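Local coordinates for protein-arginine-phosphatase (Geobacillus stearothermophilus, PDB 4PIC) that removes the phosphate from phosphoarginine residues in proteins, probably counteracting the arginine kinase McsB, with almost no activity on phosphotyrosine peptides, at residues Arg4-Cys9 / Lys70-Trp75; Ser44-His49 / Ala61-Ser66; Ala50-Lys55 / Gly121-Tyr126; His78-Thr83 / Phe102-Phe107. One frame throughout, in Å; residues are numbered along the deposited sequence.

Contact 1 of 4, residues Arg4-Cys9 / Lys70-Trp75; sequences RILFVC and KEHIDW
H72 is the first residue of the helix to meet the strand: its CB lies 3.7 Å from L6 CD2, the two side chains crossing at about a right angle. L6 CD1 lies obliquely near the imidazole, whose ND1 is hydrogen-bonded to K69 N just before the helix. I73 points away from the strand and gives it little but its backbone, its side chain packing instead on I90, F94 and A97. W75 then makes most of the contact. With CG anti to the backbone N (chi1 171°), its indole is carried back to the strand and one face lies against the aliphatic part of R4. R4 CB stands 3.5 Å from the centroid of the six-membered ring, a CH-pi contact almost straight over the face, while R4 CD sits 3.6 Å from W75 NE1. The ring edge meets the strand itself, with I5 O in the ring plane 3.6 Å from W75 CZ3. R4 bends at chi3 (-67°), which brings NE round to donate to W75 O at 2.8 Å. A long arginine suits this place, covering a ring with its methylenes and satisfying a carbonyl at the end of a helix with its NE. The packing sets a helix against the parallel sheet of the low-molecular-weight phosphatase fold, on the strand whose last residue is the nucleophile C9, the start of the CX5R phosphate loop.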
loop_
_atom_site.group_PDB
_atom_site.type_symbol
_atom_site.label_atom_id
_atom_site.label_comp_id
_atom_site.label_asym_id
_atom_site.label_seq_id
_atom_site.Cartn_x
_atom_site.Cartn_y
_atom_site.Cartn_z
ATOM N N ARG A 4 -17.791 15.362 -2.872
ATOM C CA ARG A 4 -16.789 15.090 -1.855
ATOM C C ARG A 4 -15.618 14.365 -2.510
ATOM O O ARG A 4 -15.673 13.160 -2.783
ATOM C CB ARG A 4 -17.391 14.303 -0.684
ATOM C CG ARG A 4 -18.408 15.130 0.121
ATOM C CD ARG A 4 -19.167 14.297 1.154
ATOM N NE ARG A 4 -20.044 13.309 0.533
ATOM C CZ ARG A 4 -21.295 13.548 0.146
ATOM N NH1 ARG A 4 -21.825 14.756 0.305
ATOM N NH2 ARG A 4 -22.016 12.585 -0.410
ATOM N N ILE A 5 -14.577 15.140 -2.788
ATOM C CA ILE A 5 -13.451 14.674 -3.583
ATOM C C ILE A 5 -12.324 14.233 -2.662
ATOM O O ILE A 5 -11.843 15.014 -1.841
ATOM C CB ILE A 5 -12.915 15.800 -4.477
ATOM C CG1 ILE A 5 -14.043 16.404 -5.327
ATOM C CG2 ILE A 5 -11.771 15.296 -5.345
ATOM C CD1 ILE A 5 -14.781 15.405 -6.198
ATOM N N LEU A 6 -11.908 12.978 -2.805
ATOM C CA LEU A 6 -10.834 12.397 -2.012
ATOM C C LEU A 6 -9.649 12.071 -2.914
ATOM O O LEU A 6 -9.747 11.225 -3.801
ATOM C CB LEU A 6 -11.337 11.118 -1.340
ATOM C CG LEU A 6 -10.298 10.397 -0.486
ATOM C CD1 LEU A 6 -9.946 11.237 0.725
ATOM C CD2 LEU A 6 -10.801 9.022 -0.066
ATOM N N PHE A 7 -8.533 12.765 -2.708
ATOM C CA PHE A 7 -7.326 12.481 -3.488
ATOM C C PHE A 7 -6.450 11.497 -2.731
ATOM O O PHE A 7 -6.309 11.611 -1.518
ATOM C CB PHE A 7 -6.512 13.745 -3.750
ATOM C CG PHE A 7 -7.184 14.731 -4.663
ATOM C CD1 PHE A 7 -7.346 14.445 -6.012
ATOM C CD2 PHE A 7 -7.612 15.957 -4.185
ATOM C CE1 PHE A 7 -7.946 15.367 -6.865
ATOM C CE2 PHE A 7 -8.208 16.884 -5.037
ATOM C CZ PHE A 7 -8.369 16.586 -6.373
ATOM N N VAL A 8 -5.867 10.539 -3.442
ATOM C CA VAL A 8 -5.130 9.457 -2.784
ATOM C C VAL A 8 -3.762 9.167 -3.420
ATOM O O VAL A 8 -3.662 9.023 -4.636
ATOM C CB VAL A 8 -5.959 8.155 -2.784
ATOM C CG1 VAL A 8 -5.175 7.033 -2.088
ATOM C CG2 VAL A 8 -7.305 8.361 -2.101
ATOM N N CYS A 9 -2.710 9.096 -2.597
ATOM C CA CYS A 9 -1.419 8.538 -3.004
ATOM C C CYS A 9 -0.991 7.551 -1.929
ATOM O O CYS A 9 -1.850 6.999 -1.267
ATOM C CB CYS A 9 -0.360 9.612 -3.289
ATOM S SG CYS A 9 0.069 10.718 -1.930
ATOM N N LYS A 70 -11.839 3.030 5.494
ATOM C CA LYS A 70 -13.203 2.816 5.033
ATOM C C LYS A 70 -14.044 4.091 5.128
ATOM O O LYS A 70 -14.814 4.412 4.226
ATOM C CB LYS A 70 -13.830 1.688 5.863
ATOM C CG LYS A 70 -15.317 1.488 5.676
ATOM C CD LYS A 70 -15.632 0.992 4.282
ATOM C CE LYS A 70 -17.099 0.581 4.177
ATOM N NZ LYS A 70 -17.529 0.407 2.764
ATOM N N GLU A 71 -13.857 4.828 6.213
ATOM C CA GLU A 71 -14.615 6.041 6.461
ATOM C C GLU A 71 -14.400 7.097 5.372
ATOM O O GLU A 71 -15.333 7.811 5.010
ATOM C CB GLU A 71 -14.273 6.599 7.843
ATOM C CG GLU A 71 -14.823 5.769 9.016
ATOM C CD GLU A 71 -14.300 4.329 9.064
ATOM O OE1 GLU A 71 -13.080 4.109 8.879
ATOM O OE2 GLU A 71 -15.123 3.410 9.281
ATOM N N HIS A 72 -13.180 7.193 4.848
ATOM C CA HIS A 72 -12.895 8.144 3.766
ATOM C C HIS A 72 -13.575 7.694 2.488
ATOM O O HIS A 72 -14.066 8.508 1.705
ATOM C CB HIS A 72 -11.397 8.213 3.462
ATOM C CG HIS A 72 -10.560 8.760 4.567
ATOM N ND1 HIS A 72 -9.708 7.969 5.307
ATOM C CD2 HIS A 72 -10.395 10.024 5.025
ATOM C CE1 HIS A 72 -9.071 8.717 6.191
ATOM N NE2 HIS A 72 -9.468 9.968 6.038
ATOM N N ILE A 73 -13.555 6.389 2.252
ATOM C CA ILE A 73 -14.172 5.801 1.073
ATOM C C ILE A 73 -15.677 6.069 1.058
ATOM O O ILE A 73 -16.237 6.468 0.030
ATOM C CB ILE A 73 -13.904 4.285 1.019
ATOM C CG1 ILE A 73 -12.400 4.009 0.914
ATOM C CG2 ILE A 73 -14.675 3.634 -0.125
ATOM C CD1 ILE A 73 -11.770 4.491 -0.383
ATOM N N ASP A 74 -16.323 5.888 2.210
ATOM C CA ASP A 74 -17.760 6.115 2.325
ATOM C C ASP A 74 -18.131 7.595 2.247
ATOM O O ASP A 74 -19.215 7.940 1.782
ATOM C CB ASP A 74 -18.296 5.521 3.627
ATOM C CG ASP A 74 -18.212 4.014 3.656
ATOM O OD1 ASP A 74 -18.061 3.407 2.576
ATOM O OD2 ASP A 74 -18.309 3.442 4.764
ATOM N N TRP A 75 -17.235 8.458 2.711
ATOM C CA TRP A 75 -17.443 9.908 2.634
ATOM C C TRP A 75 -17.406 10.413 1.190
ATOM O O TRP A 75 -18.234 11.234 0.779
ATOM C CB TRP A 75 -16.374 10.618 3.466
ATOM C CG TRP A 75 -16.325 12.112 3.333
ATOM C CD1 TRP A 75 -17.003 13.028 4.090
ATOM C CD2 TRP A 75 -15.515 12.871 2.420
ATOM N NE1 TRP A 75 -16.678 14.304 3.696
ATOM C CE2 TRP A 75 -15.774 14.237 2.667
ATOM C CE3 TRP A 75 -14.611 12.529 1.405
ATOM C CZ2 TRP A 75 -15.154 15.260 1.947
ATOM C CZ3 TRP A 75 -13.996 13.547 0.689
ATOM C CH2 TRP A 75 -14.274 14.897 0.960
HETATM O O HOH W 1 -20.861 9.836 -0.588
#

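Contact 2 of 4, residues Ser44-His49 / Ala61-Ser66; sequences SEASVH and AAHRSS
S44 and S65 join two loops that lie beside the phosphate-binding loop of this low-molecular-weight phosphatase fold. Two hydrogen bonds tie this pair. S65 N donates to S44 O at 2.8 Å, in the carbonyl plane and onto a lone pair, and S44 N donates to S65 OG at 2.9 Å. The chi1 of S65 (69°) holds its hydroxyl between the backbone N and the carbonyl carbon, facing S44; the same OG is hydrogen-bonded to A41 O, so a small side chain able both to give and to accept suits the spot. R64 CA adds a weaker CA-H...O contact to S44 O.

Charge contributes loosely. E45 and R64 run side by side, but E45 OE1 is 3.7 Å from R64 NH2 and well out of the guanidinium plane, a long salt bridge with no N-H aimed at it; K51 is the stronger partner of that carboxylate.

One water joins three groups: it donates to E45 OE1 and H63 O, and accepts from A46 N at 2.9 Å.

Packing falls to H63, whose NE2 is hydrogen-bonded to N12 O in the probable substrate loop. The neighbouring CD2 of H63 turns its edge to the other loop, with A46 N in the ring plane 3.6 Å away.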
loop_
_atom_site.group_PDB
_atom_site.type_symbol
_atom_site.label_atom_id
_atom_site.label_comp_id
_atom_site.label_asym_id
_atom_site.label_seq_id
_atom_site.Cartn_x
_atom_site.Cartn_y
_atom_site.Cartn_z
ATOM N N SER A 44 1.475 13.865 9.704
ATOM C CA SER A 44 2.683 14.387 9.069
ATOM C C SER A 44 2.392 15.612 8.201
ATOM O O SER A 44 1.338 15.704 7.587
ATOM C CB SER A 44 3.356 13.319 8.214
ATOM O OG SER A 44 3.934 12.308 9.017
ATOM N N GLU A 45 3.342 16.542 8.151
ATOM C CA GLU A 45 3.231 17.696 7.269
ATOM C C GLU A 45 3.404 17.254 5.820
ATOM O O GLU A 45 3.988 16.198 5.555
ATOM C CB GLU A 45 4.331 18.707 7.597
ATOM C CG GLU A 45 4.271 19.297 8.992
ATOM C CD GLU A 45 4.162 20.805 8.960
ATOM O OE1 GLU A 45 3.268 21.316 8.256
ATOM O OE2 GLU A 45 4.976 21.484 9.622
ATOM N N ALA A 46 2.907 18.064 4.885
ATOM C CA ALA A 46 3.294 17.897 3.492
ATOM C C ALA A 46 4.809 18.052 3.431
ATOM O O ALA A 46 5.404 18.771 4.250
ATOM C CB ALA A 46 2.612 18.944 2.618
ATOM N N SER A 47 5.451 17.372 2.487
ATOM C CA SER A 47 6.905 17.453 2.388
ATOM C C SER A 47 7.349 18.870 2.032
ATOM O O SER A 47 6.572 19.677 1.513
ATOM C CB SER A 47 7.458 16.460 1.373
ATOM O OG SER A 47 7.107 16.830 0.060
ATOM N N VAL A 48 8.601 19.187 2.336
ATOM C CA VAL A 48 9.054 20.560 2.177
ATOM C C VAL A 48 8.979 21.042 0.732
ATOM O O VAL A 48 8.590 22.182 0.482
ATOM C CB VAL A 48 10.475 20.785 2.788
ATOM C CG1 VAL A 48 11.539 19.976 2.042
ATOM C CG2 VAL A 48 10.815 22.250 2.786
ATOM N N HIS A 49 9.311 20.184 -0.228
ATOM C CA HIS A 49 9.251 20.602 -1.625
ATOM C C HIS A 49 7.807 20.804 -2.072
ATOM O O HIS A 49 7.539 21.690 -2.880
ATOM C CB HIS A 49 9.950 19.610 -2.554
ATOM C CG HIS A 49 11.446 19.713 -2.545
ATOM N ND1 HIS A 49 12.256 18.708 -3.028
ATOM C CD2 HIS A 49 12.273 20.703 -2.135
ATOM C CE1 HIS A 49 13.521 19.069 -2.903
ATOM N NE2 HIS A 49 13.560 20.271 -2.361
ATOM N N ALA A 61 -1.325 26.142 2.807
ATOM C CA ALA A 61 -2.410 25.497 3.521
ATOM C C ALA A 61 -1.875 24.532 4.572
ATOM O O ALA A 61 -0.782 23.992 4.432
ATOM C CB ALA A 61 -3.300 24.773 2.547
ATOM N N ALA A 62 -2.655 24.332 5.629
ATOM C CA ALA A 62 -2.337 23.329 6.628
ATOM C C ALA A 62 -2.628 21.953 6.042
ATOM O O ALA A 62 -3.692 21.730 5.449
ATOM C CB ALA A 62 -3.156 23.559 7.892
ATOM N N HIS A 63 -1.677 21.039 6.190
ATOM C CA HIS A 63 -1.922 19.649 5.837
ATOM C C HIS A 63 -1.451 18.739 6.958
ATOM O O HIS A 63 -0.354 18.927 7.496
ATOM C CB HIS A 63 -1.197 19.251 4.552
ATOM C CG HIS A 63 -1.331 17.794 4.230
ATOM N ND1 HIS A 63 -2.511 17.239 3.787
ATOM C CD2 HIS A 63 -0.449 16.771 4.336
ATOM C CE1 HIS A 63 -2.345 15.940 3.611
ATOM N NE2 HIS A 63 -1.103 15.633 3.931
ATOM N N ARG A 64 -2.288 17.760 7.296
ATOM C CA ARG A 64 -1.902 16.661 8.182
ATOM C C ARG A 64 -2.169 15.364 7.446
ATOM O O ARG A 64 -3.297 15.132 7.012
ATOM C CB ARG A 64 -2.757 16.644 9.453
ATOM C CG ARG A 64 -3.122 18.000 10.022
ATOM C CD ARG A 64 -2.125 18.444 11.066
ATOM N NE ARG A 64 -0.757 18.405 10.558
ATOM C CZ ARG A 64 0.246 19.118 11.051
ATOM N NH1 ARG A 64 0.042 19.938 12.072
ATOM N NH2 ARG A 64 1.453 19.016 10.516
ATOM N N SER A 65 -1.153 14.513 7.321
ATOM C CA SER A 65 -1.331 13.245 6.611
ATOM C C SER A 65 -2.342 12.340 7.313
ATOM O O SER A 65 -2.500 12.401 8.539
ATOM C CB SER A 65 0.001 12.521 6.442
ATOM O OG SER A 65 0.515 12.047 7.678
ATOM N N SER A 66 -3.050 11.536 6.523
ATOM C CA SER A 66 -4.050 10.608 7.038
ATOM C C SER A 66 -3.920 9.274 6.325
ATOM O O SER A 66 -3.738 9.229 5.111
ATOM C CB SER A 66 -5.468 11.133 6.790
ATOM O OG SER A 66 -5.623 12.472 7.210
HETATM O O HOH W 2 1.821 20.528 5.888
#

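Contact 3 of 4, residues Ala50-Lys55 / Gly121-Tyr126; sequences AKMVLK and GPIEVY
V53 and I123 make the closest touch between side chains of these two helices, V53 CG1 standing 3.6 Å from I123 CG1 as the side chains slide past each other in opposite directions. I123 is extended, with CG1 anti to the backbone N (chi1 -165°), and its far end, CD1, reaches 3.9 Å from CB of the selenomethionine M52. Deeper in, V53 CG1 also meets Y126 CB at 4.0 Å, and the Y126 ring lies obliquely against the first turn, its CD2 3.6 Å from A50 N. Alanine suits that position because its single methyl lets the ring come so near the backbone. This is helix-to-helix packing in the phosphatase fold, between helix 48-56 and the start of the long helix 123-150, which follows the loop holding D117, the probable proton donor. Replacing Y126 by an alanine would probably open a gap beside A50, C14 and the H49 ring and leave the weakly bonded S47 OG without its phenol mate. Beyond this layer, M18 of helix 15-25 packs on both A50 and V53. The tyrosine is also positioned by the H49 ring, whose plane is turned about 70° to its own, and by C14 of the probable substrate loop. V53 O, meanwhile, is hydrogen-bonded to the NH1 of R130, one turn further along helix 123-150 from Y126.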
loop_
_atom_site.group_PDB
_atom_site.type_symbol
_atom_site.label_atom_id
_atom_site.label_comp_id
_atom_site.label_asym_id
_atom_site.label_seq_id
_atom_site.Cartn_x
_atom_site.Cartn_y
_atom_site.Cartn_z
ATOM N N ALA A 50 6.886 19.990 -1.549
ATOM C CA ALA A 50 5.464 20.176 -1.864
ATOM C C ALA A 50 5.033 21.535 -1.326
ATOM O O ALA A 50 4.364 22.314 -2.020
ATOM C CB ALA A 50 4.615 19.062 -1.265
ATOM N N LYS A 51 5.413 21.839 -0.092
ATOM C CA LYS A 51 5.080 23.143 0.471
ATOM C C LYS A 51 5.681 24.273 -0.341
ATOM O O LYS A 51 5.028 25.283 -0.584
ATOM C CB LYS A 51 5.563 23.258 1.912
ATOM C CG LYS A 51 4.785 22.428 2.911
ATOM C CD LYS A 51 5.161 22.906 4.301
ATOM C CE LYS A 51 4.605 22.029 5.387
ATOM N NZ LYS A 51 4.959 22.601 6.722
HETATM N N MSE A 52 6.915 24.110 -0.781
HETATM C CA MSE A 52 7.571 25.159 -1.545
HETATM C C MSE A 52 6.899 25.427 -2.877
HETATM O O MSE A 52 6.633 26.578 -3.212
HETATM C CB MSE A 52 9.037 24.819 -1.769
HETATM C CG MSE A 52 9.912 25.094 -0.564
HETATM SE SE MSE A 52 11.688 24.343 -0.778
HETATM C CE MSE A 52 12.504 25.043 0.822
ATOM N N VAL A 53 6.613 24.388 -3.649
ATOM C CA VAL A 53 5.996 24.625 -4.951
ATOM C C VAL A 53 4.551 25.116 -4.819
ATOM O O VAL A 53 4.070 25.897 -5.658
ATOM C CB VAL A 53 6.128 23.431 -5.924
ATOM C CG1 VAL A 53 7.601 23.035 -6.067
ATOM C CG2 VAL A 53 5.321 22.256 -5.430
ATOM N N LEU A 54 3.870 24.727 -3.742
ATOM C CA LEU A 54 2.560 25.322 -3.466
ATOM C C LEU A 54 2.704 26.802 -3.120
ATOM O O LEU A 54 1.917 27.628 -3.581
ATOM C CB LEU A 54 1.803 24.570 -2.368
ATOM C CG LEU A 54 1.305 23.182 -2.782
ATOM C CD1 LEU A 54 0.776 22.442 -1.568
ATOM C CD2 LEU A 54 0.227 23.272 -3.875
ATOM N N LYS A 55 3.714 27.139 -2.333
ATOM C CA LYS A 55 3.963 28.533 -1.964
ATOM C C LYS A 55 4.182 29.403 -3.207
ATOM O O LYS A 55 3.759 30.566 -3.243
ATOM C CB LYS A 55 5.175 28.621 -1.025
ATOM C CG LYS A 55 5.380 29.991 -0.384
ATOM C CD LYS A 55 6.711 30.047 0.359
ATOM C CE LYS A 55 6.764 31.232 1.314
ATOM N NZ LYS A 55 5.942 30.996 2.538
ATOM N N GLY A 121 12.404 13.501 -4.625
ATOM C CA GLY A 121 13.530 14.059 -5.351
ATOM C C GLY A 121 13.582 15.574 -5.432
ATOM O O GLY A 121 13.067 16.268 -4.549
ATOM N N PRO A 122 14.216 16.097 -6.492
ATOM C CA PRO A 122 14.489 17.532 -6.604
ATOM C C PRO A 122 13.206 18.338 -6.715
ATOM O O PRO A 122 12.172 17.817 -7.164
ATOM C CB PRO A 122 15.278 17.646 -7.916
ATOM C CG PRO A 122 15.754 16.267 -8.217
ATOM C CD PRO A 122 14.735 15.346 -7.650
ATOM N N ILE A 123 13.275 19.607 -6.331
ATOM C CA ILE A 123 12.099 20.456 -6.368
ATOM C C ILE A 123 11.526 20.541 -7.777
ATOM O O ILE A 123 10.324 20.730 -7.953
ATOM C CB ILE A 123 12.397 21.855 -5.785
ATOM C CG1 ILE A 123 11.094 22.600 -5.488
ATOM C CG2 ILE A 123 13.292 22.660 -6.724
ATOM C CD1 ILE A 123 11.299 23.920 -4.764
ATOM N N GLU A 124 12.374 20.373 -8.785
ATOM C CA GLU A 124 11.922 20.469 -10.167
ATOM C C GLU A 124 10.872 19.420 -10.511
ATOM O O GLU A 124 9.957 19.685 -11.289
ATOM C CB GLU A 124 13.100 20.368 -11.142
ATOM C CG GLU A 124 14.008 21.595 -11.169
ATOM C CD GLU A 124 14.987 21.637 -10.016
ATOM O OE1 GLU A 124 15.228 20.579 -9.402
ATOM O OE2 GLU A 124 15.516 22.733 -9.730
ATOM N N VAL A 125 10.991 18.234 -9.927
ATOM C CA VAL A 125 10.010 17.189 -10.194
ATOM C C VAL A 125 8.717 17.448 -9.420
ATOM O O VAL A 125 7.631 17.151 -9.911
ATOM C CB VAL A 125 10.561 15.784 -9.910
ATOM C CG1 VAL A 125 9.614 14.728 -10.468
ATOM C CG2 VAL A 125 11.935 15.637 -10.546
ATOM N N TYR A 126 8.828 18.003 -8.218
ATOM C CA TYR A 126 7.639 18.467 -7.503
ATOM C C TYR A 126 6.905 19.532 -8.298
ATOM O O TYR A 126 5.669 19.550 -8.345
ATOM C CB TYR A 126 8.009 19.028 -6.134
ATOM C CG TYR A 126 8.205 17.946 -5.091
ATOM C CD1 TYR A 126 9.425 17.286 -4.962
ATOM C CD2 TYR A 126 7.175 17.593 -4.224
ATOM C CE1 TYR A 126 9.599 16.294 -4.011
ATOM C CE2 TYR A 126 7.343 16.602 -3.271
ATOM C CZ TYR A 126 8.561 15.962 -3.170
ATOM O OH TYR A 126 8.756 14.971 -2.228
#

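Contact 4 of 4, residues His78-Thr83 / Phe102-Phe107; sequences HVLAMT and FTLKQF
F102 O is held from strand 78-81 by A81 N, which donates in the carbonyl plane at 2.8 Å and nearly straight (169°), and by a CA-H...O contact from L80 CA. The ladder runs on either side of it: F102 N donates to V79 O at 2.9 Å, and L104 N to A81 O. These bonds pair the parallel strands of a beta-alpha-beta unit whose helix is 84-93. The second strand turns into a helix, where T103 and Q106 form a capping box: T103 N donates to Q106 OE1 and Q106 N to T103 OG1, both at 3.0 Å. T103 OG1 is also hydrogen-bonded to D112.

A81 and T103 point to one face of the sheet; on the other, shared by L80 and F102, apolar side chains gather. L80 CD2 lies 3.9 Å from F107 CB, and L80 CD1 4.1 Å from L104 CD1; a branched leucine thus reaches two partners. With CG anti to the backbone N (chi1 -175°), F107 carries its ring across to H78, the planes oblique at 63° and H78 CD2 3.4 Å from F107 CZ, while F107 CD1 sits over the centre of the F102 ring. An alanine in place of F107 would probably leave a gap between L80, H78 and the F102 ring, and K143 without its cation-pi partner. Strand bonds and the capping box occupy these polar groups, which probably lets L80 and L104 be buried at little polar cost.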
loop_
_atom_site.group_PDB
_atom_site.type_symbol
_atom_site.label_atom_id
_atom_site.label_comp_id
_atom_site.label_asym_id
_atom_site.label_seq_id
_atom_site.Cartn_x
_atom_site.Cartn_y
_atom_site.Cartn_z
ATOM N N HIS A 78 -16.239 10.892 -5.042
ATOM C CA HIS A 78 -15.242 10.522 -6.047
ATOM C C HIS A 78 -13.905 10.327 -5.368
ATOM O O HIS A 78 -13.451 11.212 -4.629
ATOM C CB HIS A 78 -15.076 11.624 -7.100
ATOM C CG HIS A 78 -16.345 11.975 -7.809
ATOM N ND1 HIS A 78 -17.387 12.628 -7.190
ATOM C CD2 HIS A 78 -16.735 11.770 -9.089
ATOM C CE1 HIS A 78 -18.370 12.801 -8.054
ATOM N NE2 HIS A 78 -17.999 12.294 -9.217
ATOM N N VAL A 79 -13.285 9.180 -5.621
ATOM C CA VAL A 79 -11.952 8.900 -5.120
ATOM C C VAL A 79 -11.025 9.015 -6.307
ATOM O O VAL A 79 -11.129 8.251 -7.267
ATOM C CB VAL A 79 -11.861 7.499 -4.503
ATOM C CG1 VAL A 79 -10.452 7.258 -3.957
ATOM C CG2 VAL A 79 -12.913 7.340 -3.401
ATOM N N LEU A 80 -10.145 10.005 -6.257
ATOM C CA LEU A 80 -9.299 10.335 -7.391
ATOM C C LEU A 80 -7.854 10.013 -7.049
ATOM O O LEU A 80 -7.191 10.724 -6.279
ATOM C CB LEU A 80 -9.478 11.806 -7.805
ATOM C CG LEU A 80 -10.911 12.167 -8.209
ATOM C CD1 LEU A 80 -11.029 13.644 -8.629
ATOM C CD2 LEU A 80 -11.381 11.260 -9.336
ATOM N N ALA A 81 -7.384 8.915 -7.620
ATOM C CA ALA A 81 -6.057 8.402 -7.350
ATOM C C ALA A 81 -5.009 9.133 -8.185
ATOM O O ALA A 81 -5.274 9.563 -9.305
ATOM C CB ALA A 81 -6.007 6.896 -7.642
HETATM N N MSE A 82 -3.798 9.236 -7.651
HETATM C CA MSE A 82 -2.723 9.896 -8.384
HETATM C C MSE A 82 -2.218 9.046 -9.547
HETATM O O MSE A 82 -1.733 9.575 -10.547
HETATM C CB MSE A 82 -1.564 10.276 -7.441
HETATM C CG MSE A 82 -1.932 11.301 -6.349
HETATM SE SE MSE A 82 -2.469 13.056 -6.982
HETATM C CE MSE A 82 -4.337 12.734 -7.315
ATOM N N THR A 83 -2.305 7.726 -9.403
ATOM C CA THR A 83 -1.773 6.801 -10.405
ATOM C C THR A 83 -2.718 5.622 -10.565
ATOM O O THR A 83 -3.534 5.366 -9.683
ATOM C CB THR A 83 -0.397 6.226 -9.980
ATOM O OG1 THR A 83 -0.570 5.321 -8.878
ATOM C CG2 THR A 83 0.581 7.329 -9.590
ATOM N N PHE A 102 -11.240 6.529 -9.609
ATOM C CA PHE A 102 -10.658 6.761 -10.922
ATOM C C PHE A 102 -9.277 7.321 -10.677
ATOM O O PHE A 102 -9.018 7.831 -9.594
ATOM C CB PHE A 102 -11.433 7.857 -11.674
ATOM C CG PHE A 102 -12.929 7.672 -11.713
ATOM C CD1 PHE A 102 -13.537 7.120 -12.826
ATOM C CD2 PHE A 102 -13.721 8.096 -10.656
ATOM C CE1 PHE A 102 -14.915 6.964 -12.874
ATOM C CE2 PHE A 102 -15.098 7.945 -10.698
ATOM C CZ PHE A 102 -15.691 7.374 -11.802
ATOM N N THR A 103 -8.404 7.288 -11.678
ATOM C CA THR A 103 -7.243 8.181 -11.623
ATOM C C THR A 103 -7.750 9.580 -11.925
ATOM O O THR A 103 -8.734 9.751 -12.649
ATOM C CB THR A 103 -6.132 7.825 -12.630
ATOM O OG1 THR A 103 -6.632 7.944 -13.971
ATOM C CG2 THR A 103 -5.614 6.411 -12.382
ATOM N N LEU A 104 -7.096 10.588 -11.368
ATOM C CA LEU A 104 -7.475 11.960 -11.664
ATOM C C LEU A 104 -7.473 12.218 -13.177
ATOM O O LEU A 104 -8.401 12.820 -13.708
ATOM C CB LEU A 104 -6.533 12.920 -10.937
ATOM C CG LEU A 104 -6.621 14.392 -11.284
ATOM C CD1 LEU A 104 -8.011 14.964 -11.014
ATOM C CD2 LEU A 104 -5.551 15.150 -10.491
ATOM N N LYS A 105 -6.448 11.719 -13.856
ATOM C CA LYS A 105 -6.313 11.892 -15.299
ATOM C C LYS A 105 -7.469 11.273 -16.076
ATOM O O LYS A 105 -8.036 11.910 -16.968
ATOM C CB LYS A 105 -4.982 11.307 -15.773
ATOM C CG LYS A 105 -4.754 11.406 -17.274
ATOM C CD LYS A 105 -4.574 12.858 -17.698
ATOM C CE LYS A 105 -4.083 12.964 -19.139
ATOM N NZ LYS A 105 -3.783 14.375 -19.537
ATOM N N GLN A 106 -7.825 10.034 -15.744
ATOM C CA GLN A 106 -8.906 9.366 -16.465
ATOM C C GLN A 106 -10.234 10.076 -16.236
ATOM O O GLN A 106 -11.041 10.211 -17.157
ATOM C CB GLN A 106 -8.992 7.873 -16.102
ATOM C CG GLN A 106 -9.808 7.551 -14.858
ATOM C CD GLN A 106 -10.007 6.051 -14.650
ATOM O OE1 GLN A 106 -9.305 5.422 -13.856
ATOM N NE2 GLN A 106 -10.975 5.478 -15.365
ATOM N N PHE A 107 -10.445 10.579 -15.022
ATOM C CA PHE A 107 -11.719 11.202 -14.691
ATOM C C PHE A 107 -11.974 12.511 -15.436
ATOM O O PHE A 107 -13.122 12.824 -15.793
ATOM C CB PHE A 107 -11.830 11.438 -13.187
ATOM C CG PHE A 107 -13.161 11.977 -12.776
ATOM C CD1 PHE A 107 -14.292 11.179 -12.838
ATOM C CD2 PHE A 107 -13.289 13.283 -12.336
ATOM C CE1 PHE A 107 -15.524 11.670 -12.466
ATOM C CE2 PHE A 107 -14.523 13.786 -11.963
ATOM C CZ PHE A 107 -15.646 12.977 -12.031
HETATM O O HOH W 3 -3.906 10.511 -12.684
#

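How the contacts relate
Contacts 1 and 4 share the parallel sheet: strands 3-9 and 78-81 are neighbours, L6 O lies 2.8 Å from L80 N in a probable hydrogen bond, and the centres are 11 Å apart. Contacts 2 and 3 share helix 48-56, with centres 12 Å apart, and are joined by a salt bridge from E45 OE1 to K51 NZ at 2.6 Å. Contact 1 touches contact 2 through H72 and S66, yet lies across the chain's centre from contact 3, about 24 Å away between centres. All four approach the catalytic loop: contact 1 holds the nucleophile C9, contact 4 brings M82 and T83 near C9 and R15, and H63 and Y126 in contacts 2 and 3 adjoin N12 and C14.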